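Local coordinates for uncharacterized protein (PDB 4IPB) that is of unknown function but belongs to the putative beta-lactamase-inhibitor-like, PepSY-like family and folds as helices packed on one antiparallel beta-sheet, at residues T3-V8 and G29-N34; V22-D27 and V44-R49; K110-Y115 and Y131-P136. One frame throughout, in Å; residues are numbered along the deposited sequence.

Contact 1 of 3, residues T3-V8 and G29-N34; sequences TPPGNV and GYYCAN
P5 lies over one face of the Y31 phenol, and V8 reaches the same side chain nearer its root, so the start of helix 6-15 is packed on strand 30-37 of the antiparallel sheet of this PepSY-like domain. The proline sits at the N-cap position of the helix. Its CD is 3.9 Å from the centroid of the Y31 ring, 25° off the ring normal, a CH-pi contact displaced toward the rim on the CE2 side. The neighbouring CG extends over the hydroxyl end of the phenol, 3.7 Å from Y31 CZ.

V8, one turn further on, runs at about a right angle to the tyrosine side chain. Its chi1 of 169° puts CG1 anti to the backbone N and CG2 beside it, turning CG1 to Y31 CB and CG2 obliquely to the ring. No hydrogen bond crosses; carbon atoms make the contact. Strand 23-27 joins the packing, with W24 against V8 and Q26 against Y31, and F46 of strand 40-46 also touches V8. V8 CG2 ends 4.0 Å from Y31 CD1.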
ATOM      1  N   THR A   3     -11.783   2.416 -18.242  1.00 21.93           N
ATOM      2  CA  THR A   3     -10.800   2.153 -19.320  1.00 21.59           C
ATOM      3  C   THR A   3      -9.674   3.155 -19.152  1.00 20.43           C
ATOM      4  O   THR A   3      -9.900   4.347 -19.209  1.00 21.19           O
ATOM      5  CB  THR A   3     -11.525   2.352 -20.650  1.00 22.81           C
ATOM      6  OG1 THR A   3     -12.634   1.453 -20.705  1.00 24.57           O
ATOM      7  CG2 THR A   3     -10.625   2.079 -21.809  1.00 22.45           C
ATOM      8  N   PRO A   4      -8.430   2.682 -18.912  1.00 19.01           N
ATOM      9  CA  PRO A   4      -7.367   3.652 -18.702  1.00 19.72           C
ATOM     10  C   PRO A   4      -6.954   4.374 -19.998  1.00 19.27           C
ATOM     11  O   PRO A   4      -7.183   3.815 -21.076  1.00 18.79           O
ATOM     12  CB  PRO A   4      -6.207   2.778 -18.268  1.00 19.39           C
ATOM     13  CG  PRO A   4      -6.428   1.467 -18.954  1.00 19.43           C
ATOM     14  CD  PRO A   4      -7.931   1.300 -18.970  1.00 20.67           C
ATOM     15  N   PRO A   5      -6.367   5.577 -19.880  1.00 20.42           N
ATOM     16  CA  PRO A   5      -5.770   6.215 -21.059  1.00 20.63           C
ATOM     17  C   PRO A   5      -4.681   5.315 -21.689  1.00 19.00           C
ATOM     18  O   PRO A   5      -4.036   4.533 -20.979  1.00 17.15           O
ATOM     19  CB  PRO A   5      -5.178   7.526 -20.489  1.00 21.38           C
ATOM     20  CG  PRO A   5      -5.853   7.726 -19.179  1.00 22.40           C
ATOM     21  CD  PRO A   5      -6.066   6.353 -18.651  1.00 19.99           C
ATOM     22  N   GLY A   6      -4.510   5.421 -22.997  1.00 18.73           N
ATOM     23  CA  GLY A   6      -3.562   4.599 -23.725  1.00 18.65           C
ATOM     24  C   GLY A   6      -2.146   4.739 -23.202  1.00 17.10           C
ATOM     25  O   GLY A   6      -1.380   3.751 -23.132  1.00 17.70           O
ATOM     26  N   ASN A   7      -1.770   5.943 -22.806  1.00 17.32           N
ATOM     27  CA  ASN A   7      -0.380   6.105 -22.351  1.00 17.16           C
ATOM     28  C   ASN A   7      -0.117   5.450 -21.006  1.00 16.10           C
ATOM     29  O   ASN A   7       0.983   4.911 -20.762  1.00 17.36           O
ATOM     30  CB  ASN A   7       0.097   7.565 -22.368  1.00 19.04           C
ATOM     31  CG  ASN A   7      -0.668   8.494 -21.414  1.00 19.76           C
ATOM     32  OD1 ASN A   7      -1.781   8.216 -20.974  1.00 19.22           O
ATOM     33  ND2 ASN A   7      -0.054   9.643 -21.134  1.00 19.19           N
ATOM     34  N   VAL A   8      -1.124   5.443 -20.159  1.00 14.42           N
ATOM     35  CA  VAL A   8      -1.073   4.761 -18.890  1.00 13.86           C
ATOM     36  C   VAL A   8      -1.026   3.230 -19.043  1.00 14.29           C
ATOM     37  O   VAL A   8      -0.167   2.548 -18.455  1.00 15.60           O
ATOM     38  CB  VAL A   8      -2.278   5.218 -18.030  1.00 13.75           C
ATOM     39  CG1 VAL A   8      -2.425   4.334 -16.804  1.00 13.23           C
ATOM     40  CG2 VAL A   8      -2.134   6.689 -17.663  1.00 14.23           C
ATOM     41  N   GLY A  29      -6.813  12.643  -9.766  1.00 19.79           N
ATOM     42  CA  GLY A  29      -6.094  12.787 -11.024  1.00 19.21           C
ATOM     43  C   GLY A  29      -5.085  11.729 -11.359  1.00 18.25           C
ATOM     44  O   GLY A  29      -4.375  11.816 -12.393  1.00 21.20           O
ATOM     45  N   TYR A  30      -4.986  10.710 -10.492  1.00 16.44           N
ATOM     46  CA  TYR A  30      -4.039   9.596 -10.712  1.00 14.75           C
ATOM     47  C   TYR A  30      -4.895   8.346 -11.085  1.00 14.16           C
ATOM     48  O   TYR A  30      -6.076   8.262 -10.708  1.00 15.52           O
ATOM     49  CB  TYR A  30      -3.251   9.328  -9.431  1.00 13.76           C
ATOM     50  CG  TYR A  30      -2.357  10.449  -9.008  1.00 14.78           C
ATOM     51  CD1 TYR A  30      -1.137  10.617  -9.588  1.00 15.10           C
ATOM     52  CD2 TYR A  30      -2.755  11.339  -8.044  1.00 15.56           C
ATOM     53  CE1 TYR A  30      -0.256  11.655  -9.210  1.00 15.38           C
ATOM     54  CE2 TYR A  30      -1.916  12.380  -7.661  1.00 17.31           C
ATOM     55  CZ  TYR A  30      -0.667  12.516  -8.234  1.00 17.28           C
ATOM     56  OH  TYR A  30       0.159  13.543  -7.869  1.00 21.90           O
ATOM     57  N   TYR A  31      -4.325   7.410 -11.818  1.00 13.05           N
ATOM     58  CA  TYR A  31      -4.999   6.199 -12.289  1.00 13.39           C
ATOM     59  C   TYR A  31      -4.448   4.994 -11.517  1.00 12.77           C
ATOM     60  O   TYR A  31      -3.185   4.915 -11.351  1.00 12.05           O
ATOM     61  CB  TYR A  31      -4.700   5.976 -13.792  1.00 14.40           C
ATOM     62  CG  TYR A  31      -5.193   7.135 -14.593  1.00 16.04           C
ATOM     63  CD1 TYR A  31      -4.399   8.286 -14.771  1.00 17.77           C
ATOM     64  CD2 TYR A  31      -6.481   7.160 -15.061  1.00 18.76           C
ATOM     65  CE1 TYR A  31      -4.879   9.405 -15.453  1.00 19.50           C
ATOM     66  CE2 TYR A  31      -6.955   8.265 -15.728  1.00 20.43           C
ATOM     67  CZ  TYR A  31      -6.142   9.373 -15.921  1.00 22.00           C
ATOM     68  OH  TYR A  31      -6.633  10.498 -16.576  1.00 28.41           O
ATOM     69  N   CYS A  32      -5.323   4.094 -11.111  1.00 12.70           N
ATOM     70  CA  CYS A  32      -4.941   2.952 -10.278  1.00 12.48           C
ATOM     71  C   CYS A  32      -5.327   1.672 -10.964  1.00 12.36           C
ATOM     72  O   CYS A  32      -6.506   1.511 -11.343  1.00 13.06           O
ATOM     73  CB  CYS A  32      -5.653   3.034  -8.948  1.00 12.98           C
ATOM     74  SG  CYS A  32      -5.347   1.615  -7.856  1.00 14.52           S
ATOM     75  N   ALA A  33      -4.373   0.754 -11.099  1.00 11.58           N
ATOM     76  CA  ALA A  33      -4.562  -0.590 -11.595  1.00 11.79           C
ATOM     77  C   ALA A  33      -4.542  -1.576 -10.410  1.00 12.10           C
ATOM     78  O   ALA A  33      -3.515  -1.655  -9.686  1.00 11.68           O
ATOM     79  CB  ALA A  33      -3.441  -0.957 -12.555  1.00 11.45           C
ATOM     80  N   ASN A  34      -5.652  -2.288 -10.215  1.00 13.21           N
ATOM     81  CA  ASN A  34      -5.785  -3.272  -9.145  1.00 14.13           C
ATOM     82  C   ASN A  34      -5.786  -4.648  -9.737  1.00 15.47           C
ATOM     83  O   ASN A  34      -6.615  -4.927 -10.650  1.00 15.37           O
ATOM     84  CB  ASN A  34      -7.083  -3.037  -8.359  1.00 16.83           C
ATOM     85  CG  ASN A  34      -7.356  -4.123  -7.345  1.00 19.56           C
ATOM     86  OD1 ASN A  34      -7.963  -5.143  -7.671  1.00 26.09           O
ATOM     87  ND2 ASN A  34      -6.792  -3.996  -6.177  1.00 20.35           N
TER

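Contact 2 of 3, residues V22-D27 and V44-R49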
ATOM      1  N   VAL A  22      -7.363  -6.960 -14.548  1.00 20.42           N
ATOM      2  CA  VAL A  22      -6.986  -5.668 -13.954  1.00 17.47           C
ATOM      3  C   VAL A  22      -8.219  -4.777 -13.910  1.00 17.42           C
ATOM      4  O   VAL A  22      -8.932  -4.623 -14.943  1.00 18.86           O
ATOM      5  CB  VAL A  22      -5.924  -4.968 -14.800  1.00 16.83           C
ATOM      6  CG1 VAL A  22      -5.470  -3.645 -14.191  1.00 16.41           C
ATOM      7  CG2 VAL A  22      -4.762  -5.899 -14.989  1.00 16.83           C
ATOM      8  N   ALA A  23      -8.444  -4.184 -12.746  1.00 16.70           N
ATOM      9  CA  ALA A  23      -9.553  -3.254 -12.511  1.00 17.11           C
ATOM     10  C   ALA A  23      -8.967  -1.866 -12.373  1.00 15.74           C
ATOM     11  O   ALA A  23      -8.154  -1.646 -11.451  1.00 14.59           O
ATOM     12  CB  ALA A  23     -10.269  -3.608 -11.216  1.00 18.07           C
ATOM     13  N   TRP A  24      -9.356  -0.949 -13.265  1.00 15.73           N
ATOM     14  CA  TRP A  24      -8.829   0.425 -13.265  1.00 15.05           C
ATOM     15  C   TRP A  24      -9.854   1.429 -12.673  1.00 15.84           C
ATOM     16  O   TRP A  24     -11.040   1.346 -12.901  1.00 16.76           O
ATOM     17  CB  TRP A  24      -8.500   0.868 -14.677  1.00 15.14           C
ATOM     18  CG  TRP A  24      -7.334   0.222 -15.290  1.00 14.09           C
ATOM     19  CD1 TRP A  24      -7.332  -0.876 -16.078  1.00 14.36           C
ATOM     20  CD2 TRP A  24      -5.995   0.695 -15.234  1.00 13.04           C
ATOM     21  NE1 TRP A  24      -6.042  -1.133 -16.506  1.00 13.81           N
ATOM     22  CE2 TRP A  24      -5.203  -0.183 -15.987  1.00 12.84           C
ATOM     23  CE3 TRP A  24      -5.372   1.800 -14.595  1.00 12.51           C
ATOM     24  CZ2 TRP A  24      -3.825   0.044 -16.187  1.00 12.18           C
ATOM     25  CZ3 TRP A  24      -3.999   1.983 -14.759  1.00 12.24           C
ATOM     26  CH2 TRP A  24      -3.261   1.100 -15.527  1.00 11.96           C
ATOM     27  N   SER A  25      -9.329   2.412 -11.957  1.00 15.33           N
ATOM     28  CA  SER A  25     -10.089   3.542 -11.414  1.00 15.90           C
ATOM     29  C   SER A  25      -9.196   4.762 -11.384  1.00 16.18           C
ATOM     30  O   SER A  25      -8.011   4.657 -11.726  1.00 14.78           O
ATOM     31  CB  SER A  25     -10.530   3.217  -9.975  1.00 16.13           C
ATOM     32  OG  SER A  25      -9.364   3.005  -9.134  1.00 14.97           O
ATOM     33  N   GLN A  26      -9.747   5.913 -10.986  1.00 17.11           N
ATOM     34  CA  GLN A  26      -8.901   7.089 -10.761  1.00 17.92           C
ATOM     35  C   GLN A  26      -9.327   7.854  -9.527  1.00 17.84           C
ATOM     36  O   GLN A  26     -10.469   7.751  -9.074  1.00 19.24           O
ATOM     37  CB  GLN A  26      -8.873   8.004 -12.012  1.00 20.74           C
ATOM     38  CG  GLN A  26     -10.149   8.713 -12.384  1.00 25.28           C
ATOM     39  CD  GLN A  26      -9.938   9.681 -13.576  1.00 28.31           C
ATOM     40  OE1 GLN A  26      -9.580  10.866 -13.400  1.00 32.46           O
ATOM     41  NE2 GLN A  26     -10.164   9.193 -14.757  1.00 25.15           N
ATOM     42  N   ASP A  27      -8.372   8.609  -8.956  1.00 17.94           N
ATOM     43  CA  ASP A  27      -8.574   9.380  -7.716  1.00 19.46           C
ATOM     44  C   ASP A  27      -7.586  10.514  -7.720  1.00 19.62           C
ATOM     45  O   ASP A  27      -6.390  10.269  -7.908  1.00 17.66           O
ATOM     46  CB  ASP A  27      -8.331   8.473  -6.511  1.00 21.32           C
ATOM     47  CG  ASP A  27      -8.767   9.076  -5.157  1.00 27.85           C
ATOM     48  OD1 ASP A  27      -9.561  10.030  -5.136  1.00 37.48           O
ATOM     49  OD2 ASP A  27      -8.301   8.551  -4.126  1.00 38.58           O
ATOM     50  N   VAL A  44      -1.389  -0.290  -8.431  1.00 11.15           N
ATOM     51  CA  VAL A  44      -0.281   0.404  -9.073  1.00 10.55           C
ATOM     52  C   VAL A  44      -0.843   1.682  -9.677  1.00 10.62           C
ATOM     53  O   VAL A  44      -1.781   1.630 -10.485  1.00 10.79           O
ATOM     54  CB  VAL A  44       0.394  -0.471 -10.169  1.00 10.50           C
ATOM     55  CG1 VAL A  44       1.585   0.261 -10.840  1.00 10.87           C
ATOM     56  CG2 VAL A  44       0.836  -1.830  -9.604  1.00 10.47           C
ATOM     57  N   TRP A  45      -0.227   2.800  -9.321  1.00 10.26           N
ATOM     58  CA  TRP A  45      -0.737   4.121  -9.642  1.00 10.50           C
ATOM     59  C   TRP A  45       0.134   4.873 -10.651  1.00 10.52           C
ATOM     60  O   TRP A  45       1.361   4.747 -10.632  1.00 10.25           O
ATOM     61  CB  TRP A  45      -0.843   4.951  -8.362  1.00 10.73           C
ATOM     62  CG  TRP A  45      -1.840   4.454  -7.410  1.00 11.17           C
ATOM     63  CD1 TRP A  45      -1.707   3.463  -6.434  1.00 10.97           C
ATOM     64  CD2 TRP A  45      -3.142   5.031  -7.201  1.00 12.38           C
ATOM     65  NE1 TRP A  45      -2.897   3.337  -5.753  1.00 11.49           N
ATOM     66  CE2 TRP A  45      -3.769   4.302  -6.177  1.00 12.12           C
ATOM     67  CE3 TRP A  45      -3.884   6.016  -7.882  1.00 12.81           C
ATOM     68  CZ2 TRP A  45      -5.072   4.563  -5.787  1.00 14.07           C
ATOM     69  CZ3 TRP A  45      -5.126   6.311  -7.471  1.00 14.05           C
ATOM     70  CH2 TRP A  45      -5.732   5.596  -6.415  1.00 14.56           C
ATOM     71  N   PHE A  46      -0.516   5.647 -11.518  1.00 11.07           N
ATOM     72  CA  PHE A  46       0.152   6.417 -12.579  1.00 10.96           C
ATOM     73  C   PHE A  46      -0.412   7.817 -12.667  1.00 11.43           C
ATOM     74  O   PHE A  46      -1.564   8.041 -12.274  1.00 12.18           O
ATOM     75  CB  PHE A  46      -0.116   5.767 -13.972  1.00 11.35           C
ATOM     76  CG  PHE A  46       0.337   4.341 -14.058  1.00 11.10           C
ATOM     77  CD1 PHE A  46      -0.405   3.307 -13.561  1.00 11.31           C
ATOM     78  CD2 PHE A  46       1.592   4.061 -14.566  1.00 10.86           C
ATOM     79  CE1 PHE A  46       0.090   1.984 -13.595  1.00 10.81           C
ATOM     80  CE2 PHE A  46       2.070   2.752 -14.633  1.00 10.66           C
ATOM     81  CZ  PHE A  46       1.325   1.717 -14.123  1.00 10.48           C
ATOM     82  N   ASN A  47       0.395   8.747 -13.167  1.00 11.82           N
ATOM     83  CA  ASN A  47      -0.079  10.087 -13.463  1.00 12.77           C
ATOM     84  C   ASN A  47      -0.541  10.183 -14.930  1.00 13.34           C
ATOM     85  O   ASN A  47      -0.471   9.206 -15.703  1.00 12.64           O
ATOM     86  CB  ASN A  47       0.962  11.141 -13.083  1.00 13.11           C
ATOM     87  CG  ASN A  47       2.158  11.154 -14.004  1.00 13.60           C
ATOM     88  OD1 ASN A  47       2.129  10.624 -15.130  1.00 13.06           O
ATOM     89  ND2 ASN A  47       3.246  11.715 -13.505  1.00 14.69           N
ATOM     90  N   VAL A  48      -1.109  11.345 -15.283  1.00 14.33           N
ATOM     91  CA  VAL A  48      -1.661  11.566 -16.604  1.00 15.70           C
ATOM     92  C   VAL A  48      -0.629  11.519 -17.740  1.00 15.95           C
ATOM     93  O   VAL A  48      -1.033  11.356 -18.902  1.00 15.88           O
ATOM     94  CB  VAL A  48      -2.447  12.886 -16.600  1.00 17.47           C
ATOM     95  CG1 VAL A  48      -1.484  14.051 -16.551  1.00 17.74           C
ATOM     96  CG2 VAL A  48      -3.403  12.980 -17.784  1.00 19.01           C
ATOM     97  N   ARG A  49       0.657  11.612 -17.396  1.00 15.50           N
ATOM     98  CA  ARG A  49       1.738  11.491 -18.364  1.00 16.39           C
ATOM     99  C   ARG A  49       2.092  10.012 -18.568  1.00 15.70           C
ATOM    100  O   ARG A  49       3.017   9.692 -19.304  1.00 16.87           O
ATOM    101  CB  ARG A  49       2.999  12.182 -17.884  1.00 17.05           C
ATOM    102  CG  ARG A  49       2.888  13.577 -17.323  1.00 20.06           C
ATOM    103  CD  ARG A  49       2.876  14.629 -18.343  1.00 22.42           C
ATOM    104  NE  ARG A  49       4.101  14.816 -19.154  1.00 22.85           N
ATOM    105  CZ  ARG A  49       4.086  15.600 -20.221  1.00 23.15           C
ATOM    106  NH1 ARG A  49       2.950  16.235 -20.550  1.00 23.66           N
ATOM    107  NH2 ARG A  49       5.164  15.735 -20.981  1.00 24.58           N
TER
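Two aromatic side chains, W24 and F46, meet obliquely across the strand that lies between theirs. The six-membered ring of W24 and the F46 ring have centroids 6.0 Å apart and planes at 43°. The touching is done by the far end of the indole: W24 CH2 lies 4.0 Å from F46 CE1, and W24 CZ3 meets F46 CD1 at a similar separation. W24 has its CG anti to the carbonyl carbon (chi1 -71°), and the turn about its CB-CG bond swings the benzo end of the indole toward F46 although the two backbones stay well apart; the nearest CA atoms, those of W24 and V44, are 9.5 Å from each other.

That spacing follows from the sheet order. Strands 23-27 and 40-46 are not neighbours: strand 30-37 runs between them in the antiparallel sheet, bonded through its backbone to both, and the side chains reach across it. Helix 6-15 covers the side of the sheet that carries W24 and F46; its F12 packs edge-to-face on W24 and also touches F46.

The second kind of contact is aliphatic carbon against an indole edge. D27 CB stands near the plane of the W45 ring, 3.9 Å from W45 CH2 and almost as close to W45 CZ3. It is thus the methylene of the aspartate, rather than its carboxylate, that meets the tryptophan. P136, the first residue of helix 136-139, packs against both of these side chains.

Within segment 44-49 the backbone N of R49 makes a weak hydrogen bond to N47 OD1, 2.9 Å long and bent to 129°, in the turn that follows the strand.

Contact 3 of 3, residues K110-Y115 and Y131-P136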
ATOM      1  N   LYS A 110      -8.873   1.145  15.111  1.00 23.68           N
ATOM      2  CA  LYS A 110      -7.882   0.695  14.150  1.00 20.99           C
ATOM      3  C   LYS A 110      -6.858   1.826  13.923  1.00 19.28           C
ATOM      4  O   LYS A 110      -7.263   2.998  13.804  1.00 19.33           O
ATOM      5  CB  LYS A 110      -8.505   0.416  12.773  1.00 22.50           C
ATOM      6  CG  LYS A 110      -9.715  -0.488  12.732  1.00 27.33           C
ATOM      7  CD  LYS A 110      -9.299  -1.912  12.791  1.00 30.19           C
ATOM      8  CE  LYS A 110     -10.504  -2.837  12.739  1.00 33.97           C
ATOM      9  NZ  LYS A 110     -10.080  -4.159  13.254  1.00 33.70           N
ATOM     10  N   TYR A 111      -5.570   1.483  13.885  1.00 17.85           N
ATOM     11  CA  TYR A 111      -4.525   2.428  13.524  1.00 16.50           C
ATOM     12  C   TYR A 111      -3.704   1.921  12.345  1.00 15.82           C
ATOM     13  O   TYR A 111      -3.513   0.718  12.222  1.00 16.09           O
ATOM     14  CB  TYR A 111      -3.532   2.659  14.669  1.00 16.53           C
ATOM     15  CG  TYR A 111      -4.152   3.242  15.910  1.00 17.32           C
ATOM     16  CD1 TYR A 111      -4.578   4.577  15.923  1.00 17.43           C
ATOM     17  CD2 TYR A 111      -4.204   2.524  17.081  1.00 18.46           C
ATOM     18  CE1 TYR A 111      -5.172   5.110  17.056  1.00 18.54           C
ATOM     19  CE2 TYR A 111      -4.760   3.069  18.228  1.00 19.61           C
ATOM     20  CZ  TYR A 111      -5.254   4.344  18.191  1.00 19.53           C
ATOM     21  OH  TYR A 111      -5.796   4.804  19.371  1.00 21.60           O
ATOM     22  N   GLN A 112      -3.288   2.839  11.491  1.00 14.49           N
ATOM     23  CA  GLN A 112      -2.214   2.578  10.530  1.00 14.02           C
ATOM     24  C   GLN A 112      -0.899   3.030  11.128  1.00 13.51           C
ATOM     25  O   GLN A 112      -0.806   4.160  11.638  1.00 13.40           O
ATOM     26  CB  GLN A 112      -2.367   3.341   9.214  1.00 15.00           C
ATOM     27  CG  GLN A 112      -3.428   2.785   8.303  1.00 16.11           C
ATOM     28  CD  GLN A 112      -3.582   3.653   7.075  1.00 17.64           C
ATOM     29  OE1 GLN A 112      -3.658   4.857   7.186  1.00 18.37           O
ATOM     30  NE2 GLN A 112      -3.617   3.040   5.882  1.00 18.92           N
ATOM     31  N   LEU A 113       0.081   2.136  11.050  1.00 12.76           N
ATOM     32  CA  LEU A 113       1.428   2.367  11.546  1.00 12.67           C
ATOM     33  C   LEU A 113       2.305   2.472  10.324  1.00 12.42           C
ATOM     34  O   LEU A 113       2.292   1.591   9.502  1.00 12.70           O
ATOM     35  CB  LEU A 113       1.883   1.183  12.425  1.00 13.42           C
ATOM     36  CG  LEU A 113       0.947   0.640  13.472  1.00 14.35           C
ATOM     37  CD1 LEU A 113       1.572  -0.537  14.201  1.00 15.12           C
ATOM     38  CD2 LEU A 113       0.516   1.749  14.374  1.00 14.45           C
ATOM     39  N   PHE A 114       3.048   3.572  10.178  1.00 12.18           N
ATOM     40  CA  PHE A 114       3.941   3.847   9.025  1.00 12.21           C
ATOM     41  C   PHE A 114       5.404   3.669   9.432  1.00 12.59           C
ATOM     42  O   PHE A 114       5.962   4.520  10.190  1.00 12.90           O
ATOM     43  CB  PHE A 114       3.708   5.266   8.546  1.00 12.38           C
ATOM     44  CG  PHE A 114       2.294   5.510   8.007  1.00 12.23           C
ATOM     45  CD1 PHE A 114       1.249   5.706   8.865  1.00 13.30           C
ATOM     46  CD2 PHE A 114       2.083   5.666   6.640  1.00 13.69           C
ATOM     47  CE1 PHE A 114      -0.036   5.961   8.379  1.00 13.34           C
ATOM     48  CE2 PHE A 114       0.827   5.943   6.152  1.00 12.86           C
ATOM     49  CZ  PHE A 114      -0.258   6.062   7.031  1.00 13.23           C
ATOM     50  N   TYR A 115       5.999   2.575   8.957  1.00 12.13           N
ATOM     51  CA  TYR A 115       7.357   2.218   9.265  1.00 12.57           C
ATOM     52  C   TYR A 115       8.285   2.453   8.061  1.00 12.33           C
ATOM     53  O   TYR A 115       7.916   2.163   6.921  1.00 12.14           O
ATOM     54  CB  TYR A 115       7.488   0.712   9.635  1.00 13.01           C
ATOM     55  CG  TYR A 115       7.024   0.389  11.028  1.00 13.92           C
ATOM     56  CD1 TYR A 115       7.899   0.470  12.072  1.00 15.51           C
ATOM     57  CD2 TYR A 115       5.712  -0.038  11.279  1.00 14.87           C
ATOM     58  CE1 TYR A 115       7.501   0.182  13.372  1.00 16.66           C
ATOM     59  CE2 TYR A 115       5.295  -0.322  12.581  1.00 15.77           C
ATOM     60  CZ  TYR A 115       6.194  -0.222  13.600  1.00 17.05           C
ATOM     61  OH  TYR A 115       5.827  -0.485  14.903  1.00 22.25           O
ATOM     62  N   TYR A 131     -12.222   6.119   5.261  1.00 47.08           N
ATOM     63  CA  TYR A 131     -12.308   5.316   4.050  1.00 49.16           C
ATOM     64  C   TYR A 131     -11.176   5.775   3.160  1.00 45.09           C
ATOM     65  O   TYR A 131     -10.605   6.858   3.394  1.00 47.58           O
ATOM     66  CB  TYR A 131     -13.668   5.519   3.359  1.00 53.65           C
ATOM     67  N   ASP A 132     -10.809   4.953   2.180  1.00 43.43           N
ATOM     68  CA  ASP A 132      -9.803   5.367   1.203  1.00 38.67           C
ATOM     69  C   ASP A 132      -8.517   5.706   1.965  1.00 31.68           C
ATOM     70  O   ASP A 132      -8.031   6.848   1.913  1.00 34.43           O
ATOM     71  CB  ASP A 132     -10.313   6.588   0.386  1.00 44.01           C
ATOM     72  CG  ASP A 132      -9.298   7.108  -0.611  1.00 63.18           C
ATOM     73  OD1 ASP A 132      -8.291   6.404  -0.886  1.00 57.08           O
ATOM     74  OD2 ASP A 132      -9.522   8.232  -1.119  1.00 78.05           O
ATOM     75  N   ILE A 133      -7.935   4.712   2.627  1.00 24.77           N
ATOM     76  CA  ILE A 133      -6.787   4.999   3.483  1.00 21.69           C
ATOM     77  C   ILE A 133      -5.415   4.665   2.892  1.00 20.54           C
ATOM     78  O   ILE A 133      -4.403   4.784   3.597  1.00 19.18           O
ATOM     79  CB  ILE A 133      -6.919   4.331   4.838  1.00 21.07           C
ATOM     80  CG1 ILE A 133      -7.039   2.833   4.727  1.00 22.64           C
ATOM     81  CG2 ILE A 133      -8.131   4.920   5.560  1.00 24.31           C
ATOM     82  CD1 ILE A 133      -7.113   2.100   6.056  1.00 24.02           C
ATOM     83  N   LEU A 134      -5.376   4.225   1.639  1.00 19.34           N
ATOM     84  CA  LEU A 134      -4.097   3.972   0.996  1.00 16.93           C
ATOM     85  C   LEU A 134      -3.992   4.624  -0.403  1.00 18.81           C
ATOM     86  O   LEU A 134      -3.333   4.097  -1.286  1.00 18.94           O
ATOM     87  CB  LEU A 134      -3.913   2.459   0.885  1.00 17.43           C
ATOM     88  CG  LEU A 134      -3.591   1.697   2.193  1.00 19.08           C
ATOM     89  CD1 LEU A 134      -3.734   0.209   1.908  1.00 23.01           C
ATOM     90  CD2 LEU A 134      -2.255   2.075   2.812  1.00 19.03           C
ATOM     91  N   GLY A 135      -4.639   5.762  -0.587  1.00 18.37           N
ATOM     92  CA  GLY A 135      -4.602   6.494  -1.880  1.00 22.06           C
ATOM     93  C   GLY A 135      -3.671   7.683  -1.994  1.00 19.43           C
ATOM     94  O   GLY A 135      -2.862   7.952  -1.087  1.00 16.70           O
ATOM     95  N   PRO A 136      -3.748   8.406  -3.117  1.00 16.97           N
ATOM     96  CA  PRO A 136      -2.929   9.598  -3.327  1.00 19.67           C
ATOM     97  C   PRO A 136      -2.968  10.579  -2.151  1.00 19.59           C
ATOM     98  O   PRO A 136      -1.921  11.134  -1.785  1.00 20.98           O
ATOM     99  CB  PRO A 136      -3.562  10.210  -4.567  1.00 18.93           C
ATOM    100  CG  PRO A 136      -3.902   8.999  -5.356  1.00 19.83           C
ATOM    101  CD  PRO A 136      -4.489   8.064  -4.345  1.00 17.66           C
TER
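Q112 reaches out from strand 107-115 to the backbone of the loop that precedes helix 136-139. Its CB points toward that loop, and CG is set anti to the carbonyl carbon (chi1 -75°). The chain is extended beyond CG, which carries the amide across to I133. The amide carbon CD is the first atom of the side chain to meet the loop; its nearest atom there is I133 O at 3.7 Å, with I133 CD1 also in contact.

At the tip the two amide atoms part company. NE2 donates to I133 O, 3.0 Å away, with an N-H...O angle of 163°. The acceptor lies close to the amide plane of Q112, but the donor stands well above the carbonyl plane of I133, 50° out of it, away from the lone-pair directions. Around the same NE2 gather carbons: I133 CG1 and CD1 both at 3.6 Å, and L134 CD2 at 3.5 Å. The L134 side chain also packs on F139 of the short helix. OE1 turns to another partner, accepting a hydrogen bond from R125 NH2 on the adjacent edge strand 121-126 of the antiparallel sheet.

The contact therefore joins a strand of the sheet to a segment without regular structure by one side-chain-to-backbone bond set among aliphatic groups. With Q112 buried, and its oxygen and nitrogen each engaged, the two bonds together fix which way round the amide lies: OE1 to the arginine, NE2 to the carbonyl.

How the contacts relate
From the N terminus, contact 1 closes the first loop, bringing the start of helix 6-15 to strand 30-37. Contact 2 opens inside that loop, at strand 23-27, and closes beyond it at the end of strand 40-46, so the two cross. Their centres are only 3 Å apart, and strand 30-37 joins them through backbone bonding such as Y31 O to F46 N. Contact 3 follows in series, tying strand 107-115 to the loop after strand 121-126. Although it is centred about 19 Å from the centre of contact 2, its far end comes back to both earlier contacts, with P136 against Y30 of contact 1 and the carboxylates of D132 and D27 close together at contact 2, bringing the C-terminal segment to the first two strands of the sheet.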